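Local coordinates for protein putative sugar kinase PH1459 (Pyrococcus horikoshii, PDB 3EWM) that binds ATP and probably uses it to phosphorylate a sugar, perhaps fructose, as a member of the pfkB carbohydrate kinase family, at residues L211-L216 against C221-N226; A186-A191 against A252-I257; F159-R164 against L197-Q202. All coordinates share one frame; numbering follows the deposited sequence.

Interaction 1 of 3, residues L211-L216 against C221-N226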
loop_
_atom_site.group_PDB
_atom_site.type_symbol
_atom_site.label_atom_id
_atom_site.label_comp_id
_atom_site.label_asym_id
_atom_site.label_seq_id
_atom_site.Cartn_x
_atom_site.Cartn_y
_atom_site.Cartn_z
ATOM N N LEU A 211 -0.652 33.586 14.297
ATOM C CA LEU A 211 -0.366 33.820 12.884
ATOM C C LEU A 211 -1.112 32.873 11.968
ATOM O O LEU A 211 -1.238 31.676 12.232
ATOM C CB LEU A 211 1.142 33.695 12.620
ATOM C CG LEU A 211 1.599 33.883 11.176
ATOM C CD1 LEU A 211 1.582 35.360 10.835
ATOM C CD2 LEU A 211 2.976 33.282 10.954
ATOM N N THR A 212 -1.597 33.414 10.864
ATOM C CA THR A 212 -2.252 32.597 9.867
ATOM C C THR A 212 -1.541 32.815 8.545
ATOM O O THR A 212 -1.296 33.959 8.150
ATOM C CB THR A 212 -3.737 32.981 9.736
ATOM O OG1 THR A 212 -4.326 32.972 11.035
ATOM C CG2 THR A 212 -4.468 32.004 8.862
ATOM N N ALA A 213 -1.209 31.715 7.876
ATOM C CA ALA A 213 -0.613 31.773 6.557
ATOM C C ALA A 213 -1.628 31.191 5.611
ATOM O O ALA A 213 -2.011 30.028 5.744
ATOM C CB ALA A 213 0.689 30.992 6.507
ATOM N N ILE A 214 -2.106 32.018 4.684
ATOM C CA ILE A 214 -3.075 31.553 3.714
ATOM C C ILE A 214 -2.366 31.464 2.382
ATOM O O ILE A 214 -1.880 32.470 1.868
ATOM C CB ILE A 214 -4.343 32.471 3.606
ATOM C CG1 ILE A 214 -5.116 32.545 4.935
ATOM C CG2 ILE A 214 -5.277 31.971 2.510
ATOM C CD1 ILE A 214 -5.413 31.203 5.611
ATOM N N THR A 215 -2.310 30.255 1.834
ATOM C CA THR A 215 -1.669 30.036 0.554
ATOM C C THR A 215 -2.644 30.320 -0.596
ATOM O O THR A 215 -3.840 30.001 -0.534
ATOM C CB THR A 215 -1.073 28.614 0.456
ATOM O OG1 THR A 215 -2.115 27.639 0.622
ATOM C CG2 THR A 215 -0.000 28.404 1.546
ATOM N N LEU A 216 -2.119 30.941 -1.643
ATOM C CA LEU A 216 -2.939 31.254 -2.807
ATOM C C LEU A 216 -2.403 30.523 -4.048
ATOM O O LEU A 216 -2.529 31.000 -5.174
ATOM C CB LEU A 216 -3.051 32.783 -2.977
ATOM C CG LEU A 216 -3.243 33.643 -1.704
ATOM C CD1 LEU A 216 -2.957 35.121 -1.946
ATOM C CD2 LEU A 216 -4.625 33.480 -1.026
ATOM N N CYS A 221 1.069 33.999 -1.308
ATOM C CA CYS A 221 0.392 33.747 -0.052
ATOM C C CYS A 221 0.194 35.024 0.734
ATOM O O CYS A 221 0.603 36.108 0.310
ATOM C CB CYS A 221 1.160 32.715 0.778
ATOM S SG CYS A 221 2.789 33.245 1.266
ATOM N N ARG A 222 -0.427 34.877 1.890
ATOM C CA ARG A 222 -0.811 36.002 2.704
ATOM C C ARG A 222 -0.558 35.631 4.162
ATOM O O ARG A 222 -0.821 34.512 4.580
ATOM C CB ARG A 222 -2.280 36.304 2.415
ATOM C CG ARG A 222 -3.071 37.027 3.473
ATOM C CD ARG A 222 -4.547 37.160 3.027
ATOM N NE ARG A 222 -4.662 37.682 1.671
ATOM C CZ ARG A 222 -5.413 37.167 0.698
ATOM N NH1 ARG A 222 -6.196 36.107 0.902
ATOM N NH2 ARG A 222 -5.400 37.742 -0.495
ATOM N N LEU A 223 -0.001 36.565 4.921
ATOM C CA LEU A 223 0.230 36.344 6.337
ATOM C C LEU A 223 -0.668 37.264 7.115
ATOM O O LEU A 223 -0.678 38.467 6.882
ATOM C CB LEU A 223 1.683 36.595 6.718
ATOM C CG LEU A 223 2.715 35.676 6.068
ATOM C CD1 LEU A 223 4.089 36.064 6.558
ATOM C CD2 LEU A 223 2.414 34.216 6.360
ATOM N N ILE A 224 -1.433 36.684 8.026
ATOM C CA ILE A 224 -2.387 37.439 8.823
ATOM C C ILE A 224 -2.019 37.354 10.296
ATOM O O ILE A 224 -1.852 36.262 10.855
ATOM C CB ILE A 224 -3.818 36.930 8.607
ATOM C CG1 ILE A 224 -4.154 36.940 7.121
ATOM C CG2 ILE A 224 -4.824 37.781 9.404
ATOM C CD1 ILE A 224 -4.563 35.605 6.609
ATOM N N LYS A 225 -1.876 38.517 10.914
ATOM C CA LYS A 225 -1.779 38.601 12.362
ATOM C C LYS A 225 -2.786 39.627 12.841
ATOM O O LYS A 225 -2.732 40.804 12.446
ATOM C CB LYS A 225 -0.366 38.942 12.826
ATOM C CG LYS A 225 -0.252 38.953 14.340
ATOM C CD LYS A 225 1.157 38.706 14.812
ATOM C CE LYS A 225 1.198 38.585 16.344
ATOM N NZ LYS A 225 0.281 37.524 16.883
ATOM N N ASN A 226 -3.716 39.160 13.674
ATOM C CA ASN A 226 -4.871 39.951 14.102
ATOM C C ASN A 226 -5.613 40.509 12.896
ATOM O O ASN A 226 -6.224 39.747 12.145
ATOM C CB ASN A 226 -4.446 41.045 15.086
ATOM C CG ASN A 226 -3.668 40.489 16.257
ATOM O OD1 ASN A 226 -2.599 40.992 16.604
ATOM N ND2 ASN A 226 -4.187 39.423 16.858
HETATM O O HOH W 1 -3.877 35.374 12.246
#
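The beta hairpin of strands 211-215 and 220-225 pairs I214 with R222 and T212 with I224 through backbone bonds, next to the ATP site to which T215 and G220 belong. Segments 211-215 and 221-225 run antiparallel, their directions 164° apart. T212 and I224 exchange two bonds, T212 N to I224 O at 2.9 Å and I224 N to T212 O at 2.7 Å. I214 and R222 do the same, but the bond from R222 N to I214 O is the more bent, 141° at the hydrogen. A water ties T212 OG1 to I224 O, to which it donates at 2.6 Å; that hydroxyl is also bonded to G208 N.

On the face carrying T212, I214, R222 and I224, I224 CD1 presses against I214 CG1 at 3.5 Å. A chi2 of 123°, away from a staggered value, sets the methyl there. Further along, L216 crosses the end of R222 at about a right angle: its CD1 sits over one face of the guanidinium, towards the rim, and L216 CD2 reaches R222 NH1 at 3.6 Å. R222 NE makes a salt bridge with D231. With an alanine at L216 both methyls would go, and the guanidinium would probably lose its apolar cover and be freer to turn about that salt bridge. E193 of helix 193-200 touches I214 and L216 on this side. On the other face, L223 CD2 packs on A213 CB at 3.7 Å, and helices 245-259 and 265-279 lie against it, with L268 touching L223 and F249 touching A213 and C221.

Four backbone bonds, one of them bent, thus hold the strands; both faces carry apolar packing, and R222 adds a charge on one, where leucine methyls are likely to strengthen its attraction to D231.

Interaction 2 of 3, residues A186-A191 against A252-I257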
loop_
_atom_site.group_PDB
_atom_site.type_symbol
_atom_site.label_atom_id
_atom_site.label_comp_id
_atom_site.label_asym_id
_atom_site.label_seq_id
_atom_site.Cartn_x
_atom_site.Cartn_y
_atom_site.Cartn_z
ATOM N N ALA A 186 -3.976 25.805 17.694
ATOM C CA ALA A 186 -2.788 26.234 16.968
ATOM C C ALA A 186 -2.491 27.722 17.124
ATOM O O ALA A 186 -3.382 28.565 17.042
ATOM C CB ALA A 186 -2.887 25.852 15.490
ATOM N N ASP A 187 -1.220 28.016 17.350
ATOM C CA ASP A 187 -0.703 29.375 17.280
ATOM C C ASP A 187 -0.567 29.803 15.829
ATOM O O ASP A 187 -0.837 30.945 15.487
ATOM C CB ASP A 187 0.671 29.417 17.920
ATOM C CG ASP A 187 0.620 29.083 19.389
ATOM O OD1 ASP A 187 0.235 29.976 20.170
ATOM O OD2 ASP A 187 0.970 27.942 19.747
ATOM N N ILE A 188 -0.136 28.858 14.996
ATOM C CA ILE A 188 0.196 29.119 13.610
ATOM C C ILE A 188 -0.667 28.189 12.804
ATOM O O ILE A 188 -0.666 26.971 13.018
ATOM C CB ILE A 188 1.689 28.816 13.334
ATOM C CG1 ILE A 188 2.580 29.720 14.188
ATOM C CG2 ILE A 188 2.018 28.958 11.851
ATOM C CD1 ILE A 188 3.770 28.981 14.780
ATOM N N VAL A 189 -1.429 28.756 11.883
ATOM C CA VAL A 189 -2.259 27.950 11.010
ATOM C C VAL A 189 -1.900 28.275 9.571
ATOM O O VAL A 189 -1.772 29.453 9.193
ATOM C CB VAL A 189 -3.781 28.183 11.281
ATOM C CG1 VAL A 189 -4.655 27.536 10.191
ATOM C CG2 VAL A 189 -4.153 27.646 12.651
ATOM N N LYS A 190 -1.697 27.212 8.798
ATOM C CA LYS A 190 -1.508 27.298 7.372
ATOM C C LYS A 190 -2.699 26.649 6.669
ATOM O O LYS A 190 -3.078 25.514 6.976
ATOM C CB LYS A 190 -0.200 26.595 6.977
ATOM C CG LYS A 190 0.023 26.529 5.487
ATOM C CD LYS A 190 1.304 25.758 5.165
ATOM C CE LYS A 190 1.390 25.430 3.699
ATOM N NZ LYS A 190 0.500 24.316 3.300
ATOM N N ALA A 191 -3.280 27.373 5.713
ATOM C CA ALA A 191 -4.396 26.870 4.957
ATOM C C ALA A 191 -4.387 27.498 3.585
ATOM O O ALA A 191 -3.938 28.629 3.432
ATOM C CB ALA A 191 -5.724 27.187 5.670
ATOM N N ALA A 252 9.902 26.928 6.200
ATOM C CA ALA A 252 10.393 28.307 6.249
ATOM C C ALA A 252 9.646 29.152 7.264
ATOM O O ALA A 252 10.242 29.982 7.943
ATOM C CB ALA A 252 10.283 28.952 4.881
ATOM N N LEU A 253 8.329 28.976 7.338
ATOM C CA LEU A 253 7.530 29.790 8.230
ATOM C C LEU A 253 7.908 29.503 9.675
ATOM O O LEU A 253 8.083 30.421 10.482
ATOM C CB LEU A 253 6.043 29.531 8.017
ATOM C CG LEU A 253 5.156 30.610 8.628
ATOM C CD1 LEU A 253 5.244 31.882 7.783
ATOM C CD2 LEU A 253 3.718 30.124 8.712
ATOM N N LEU A 254 8.018 28.213 9.973
ATOM C CA LEU A 254 8.333 27.735 11.305
ATOM C C LEU A 254 9.745 28.107 11.711
ATOM O O LEU A 254 9.961 28.602 12.811
ATOM C CB LEU A 254 8.121 26.225 11.380
ATOM C CG LEU A 254 6.663 25.796 11.127
ATOM C CD1 LEU A 254 6.458 24.352 11.538
ATOM C CD2 LEU A 254 5.684 26.721 11.886
ATOM N N VAL A 255 10.700 27.879 10.820
ATOM C CA VAL A 255 12.080 28.311 11.077
ATOM C C VAL A 255 12.159 29.838 11.252
ATOM O O VAL A 255 12.800 30.308 12.186
ATOM C CB VAL A 255 13.061 27.776 10.012
ATOM C CG1 VAL A 255 14.416 28.424 10.157
ATOM C CG2 VAL A 255 13.206 26.241 10.157
ATOM N N GLY A 256 11.481 30.592 10.382
ATOM C CA GLY A 256 11.375 32.052 10.507
ATOM C C GLY A 256 10.855 32.519 11.852
ATOM O O GLY A 256 11.465 33.369 12.522
ATOM N N ILE A 257 9.728 31.957 12.258
ATOM C CA ILE A 257 9.135 32.264 13.548
ATOM C C ILE A 257 10.113 31.933 14.688
ATOM O O ILE A 257 10.271 32.708 15.643
ATOM C CB ILE A 257 7.802 31.505 13.711
ATOM C CG1 ILE A 257 6.743 32.119 12.791
ATOM C CG2 ILE A 257 7.334 31.514 15.178
ATOM C CD1 ILE A 257 5.561 31.209 12.494
#
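I188 is the one residue of 186-191 that packs against 252-257, and three residues there receive it: L253, L254 and I257. The bond from CA to CB is directed at the helix segment, and the chain forks at CB. On the short branch, I188 CG2 stops 3.8 Å from L253 CD2, the two side chains running past each other in opposite senses. The longer branch, with CG1 anti to the carbonyl carbon (chi1 -62°), meets I257 head on. I188 CG1 already lies 3.7 Å from I257 CD1, and one bond further I188 CD1 comes equally near that methyl, so the two side chains reach each other tip to tip. I188 CD1 also lies 4.1 Å from L254 CD2. L253 and I257 stand one helical turn apart, with L254 beside them, so the isoleucine is received by one side of the helix. L268 of helix 265-279 touches both L253 and I257, and A158 of the next strand touches I188 and L254. Strand 188-191 and the helix segment are nearly antiparallel, 159°, with axes 10.8 Å apart at closest: the helix-on-sheet layering of the ribokinase-like alpha/beta fold, here beside the ATP-binding K190.

Interaction 3 of 3, residues F159-R164 against L197-Q202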
loop_
_atom_site.group_PDB
_atom_site.type_symbol
_atom_site.label_atom_id
_atom_site.label_comp_id
_atom_site.label_asym_id
_atom_site.label_seq_id
_atom_site.Cartn_x
_atom_site.Cartn_y
_atom_site.Cartn_z
ATOM N N PHE A 159 -0.277 24.178 12.647
ATOM C CA PHE A 159 -1.204 23.238 12.056
ATOM C C PHE A 159 -1.402 23.582 10.585
ATOM O O PHE A 159 -1.791 24.691 10.259
ATOM C CB PHE A 159 -2.534 23.265 12.823
ATOM C CG PHE A 159 -3.562 22.273 12.311
ATOM C CD1 PHE A 159 -3.372 20.907 12.467
ATOM C CD2 PHE A 159 -4.710 22.712 11.670
ATOM C CE1 PHE A 159 -4.322 19.990 12.025
ATOM C CE2 PHE A 159 -5.669 21.811 11.209
ATOM C CZ PHE A 159 -5.476 20.432 11.394
ATOM N N ASP A 160 -1.031 22.645 9.726
ATOM C CA ASP A 160 -1.316 22.702 8.310
ATOM C C ASP A 160 -2.664 22.012 8.148
ATOM O O ASP A 160 -2.813 20.833 8.448
ATOM C CB ASP A 160 -0.197 21.973 7.567
ATOM C CG ASP A 160 -0.385 21.949 6.068
ATOM O OD1 ASP A 160 -1.322 22.590 5.536
ATOM O OD2 ASP A 160 0.421 21.246 5.426
ATOM N N VAL A 161 -3.663 22.767 7.718
ATOM C CA VAL A 161 -5.006 22.239 7.571
ATOM C C VAL A 161 -4.973 21.059 6.579
ATOM O O VAL A 161 -5.635 20.040 6.789
ATOM C CB VAL A 161 -5.992 23.363 7.127
ATOM C CG1 VAL A 161 -7.349 22.801 6.808
ATOM C CG2 VAL A 161 -6.083 24.446 8.230
ATOM N N ASN A 162 -4.179 21.202 5.524
ATOM C CA ASN A 162 -3.924 20.117 4.572
ATOM C C ASN A 162 -5.153 19.216 4.419
ATOM O O ASN A 162 -5.114 18.017 4.732
ATOM C CB ASN A 162 -2.720 19.288 5.026
ATOM C CG ASN A 162 -2.275 18.285 3.980
ATOM O OD1 ASN A 162 -2.645 18.385 2.812
ATOM N ND2 ASN A 162 -1.500 17.299 4.397
ATOM N N LEU A 163 -6.247 19.793 3.943
ATOM C CA LEU A 163 -7.500 19.072 4.000
ATOM C C LEU A 163 -7.624 18.068 2.861
ATOM O O LEU A 163 -7.475 18.426 1.694
ATOM C CB LEU A 163 -8.693 20.032 4.044
ATOM C CG LEU A 163 -10.005 19.352 4.452
ATOM C CD1 LEU A 163 -9.817 18.364 5.631
ATOM C CD2 LEU A 163 -11.051 20.393 4.796
ATOM N N ARG A 164 -7.892 16.814 3.235
ATOM C CA ARG A 164 -8.047 15.717 2.303
ATOM C C ARG A 164 -9.413 15.094 2.550
ATOM O O ARG A 164 -9.547 14.144 3.323
ATOM C CB ARG A 164 -6.921 14.686 2.501
ATOM C CG ARG A 164 -5.518 15.230 2.228
ATOM C CD ARG A 164 -5.384 15.703 0.776
ATOM N NE ARG A 164 -4.031 16.161 0.444
ATOM C CZ ARG A 164 -3.634 17.434 0.443
ATOM N NH1 ARG A 164 -4.467 18.424 0.792
ATOM N NH2 ARG A 164 -2.379 17.720 0.111
ATOM N N LEU A 197 -12.218 28.957 2.748
ATOM C CA LEU A 197 -13.598 29.119 2.306
ATOM C C LEU A 197 -14.444 27.935 2.789
ATOM O O LEU A 197 -15.522 28.112 3.355
ATOM C CB LEU A 197 -13.663 29.233 0.779
ATOM C CG LEU A 197 -15.059 29.500 0.210
ATOM C CD1 LEU A 197 -15.610 30.855 0.700
ATOM C CD2 LEU A 197 -15.023 29.428 -1.318
ATOM N N TYR A 198 -13.923 26.733 2.588
ATOM C CA TYR A 198 -14.658 25.522 2.904
ATOM C C TYR A 198 -14.999 25.440 4.392
ATOM O O TYR A 198 -16.157 25.193 4.794
ATOM C CB TYR A 198 -13.858 24.298 2.452
ATOM C CG TYR A 198 -14.554 22.994 2.752
ATOM C CD1 TYR A 198 -15.611 22.555 1.963
ATOM C CD2 TYR A 198 -14.155 22.202 3.835
ATOM C CE1 TYR A 198 -16.257 21.343 2.236
ATOM C CE2 TYR A 198 -14.791 20.997 4.119
ATOM C CZ TYR A 198 -15.840 20.578 3.322
ATOM O OH TYR A 198 -16.473 19.393 3.606
ATOM N N LEU A 199 -13.982 25.657 5.209
ATOM C CA LEU A 199 -14.128 25.535 6.639
ATOM C C LEU A 199 -14.884 26.693 7.271
ATOM O O LEU A 199 -15.795 26.475 8.069
ATOM C CB LEU A 199 -12.762 25.353 7.272
ATOM C CG LEU A 199 -12.137 23.993 6.920
ATOM C CD1 LEU A 199 -10.738 23.895 7.486
ATOM C CD2 LEU A 199 -13.010 22.875 7.435
ATOM N N GLU A 200 -14.544 27.917 6.877
ATOM C CA GLU A 200 -15.168 29.100 7.474
ATOM C C GLU A 200 -16.646 29.176 7.157
ATOM O O GLU A 200 -17.423 29.684 7.963
ATOM C CB GLU A 200 -14.439 30.376 7.072
ATOM C CG GLU A 200 -13.063 30.468 7.704
ATOM C CD GLU A 200 -12.470 31.855 7.668
ATOM O OE1 GLU A 200 -12.875 32.665 6.806
ATOM O OE2 GLU A 200 -11.581 32.120 8.505
ATOM N N ASN A 201 -17.027 28.625 6.005
ATOM C CA ASN A 201 -18.425 28.484 5.635
ATOM C C ASN A 201 -19.184 27.418 6.411
ATOM O O ASN A 201 -20.396 27.269 6.250
ATOM C CB ASN A 201 -18.558 28.260 4.127
ATOM C CG ASN A 201 -18.415 29.551 3.364
ATOM O OD1 ASN A 201 -18.317 30.632 3.975
ATOM N ND2 ASN A 201 -18.395 29.466 2.046
ATOM N N GLN A 202 -18.461 26.673 7.237
ATOM C CA GLN A 202 -19.079 25.750 8.179
ATOM C C GLN A 202 -18.837 26.207 9.610
ATOM O O GLN A 202 -18.919 25.414 10.555
ATOM C CB GLN A 202 -18.563 24.343 7.940
ATOM C CG GLN A 202 -18.843 23.884 6.543
ATOM C CD GLN A 202 -18.261 22.553 6.260
ATOM O OE1 GLN A 202 -18.843 21.525 6.604
ATOM N NE2 GLN A 202 -17.106 22.542 5.616
#
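L163 meets the Y198 ring obliquely, its CD2 methyl 3.7 Å from Y198 CD2 and almost as near CE2, with the two side chains crossing at about a right angle. Over one face of the same ring, offset toward the rim, lies the amide nitrogen of Q202, which donates to Y198 O at 2.9 Å from NE2. That bond is nearly straight, 169° at the hydrogen, and stays in the amide plane of Q202, although it comes in from above the carbonyl plane of Y198. The guanidinium of R164 likewise turns back on its own segment: NH1 donates to L163 O at 3.1 Å, again from well above the carbonyl plane.

L163 CD2 also lies against L199 CD2, 4.1 Å away. L163 CG, anti to its own N (chi1 -166°), brings CD2 to the notch beside both Y198 and L199. V161 adds a second point: it and L199 run past each other, V161 CG1 3.6 Å from L199 CD1. From helix 172-185, L179 touches L163 and I176 touches L199.

Across the two segments the contact is apolar; their polar groups are bonded within each segment or to residues outside it. The methyls pack the loop after strand 156-160 on helix 193-200, and the bond from L163 N to E195 OE2 adds a directed link to the same helix.

In the fold
All three contacts meet on the mixed nine-stranded sheet of the kinase, where strands 156-160, 188-192, 211-215 and 220-225 stand side by side in that order. Probable backbone hydrogen bonds link them: I188 O to F159 N joins interactions 2 and 3, and A213 N to V189 O joins interactions 1 and 2. Interaction 1 has its centre about 9 Å from that of interaction 2 and about 14 Å from that of interaction 3, which it does not touch. Along the chain, interaction 3 closes before interaction 1 opens, interaction 1 is nested within interaction 2, and 2 and 3 interlock. Strand 188-192 thus carries K190 beside T215, joining the ATP-binding residues of neighbouring strands.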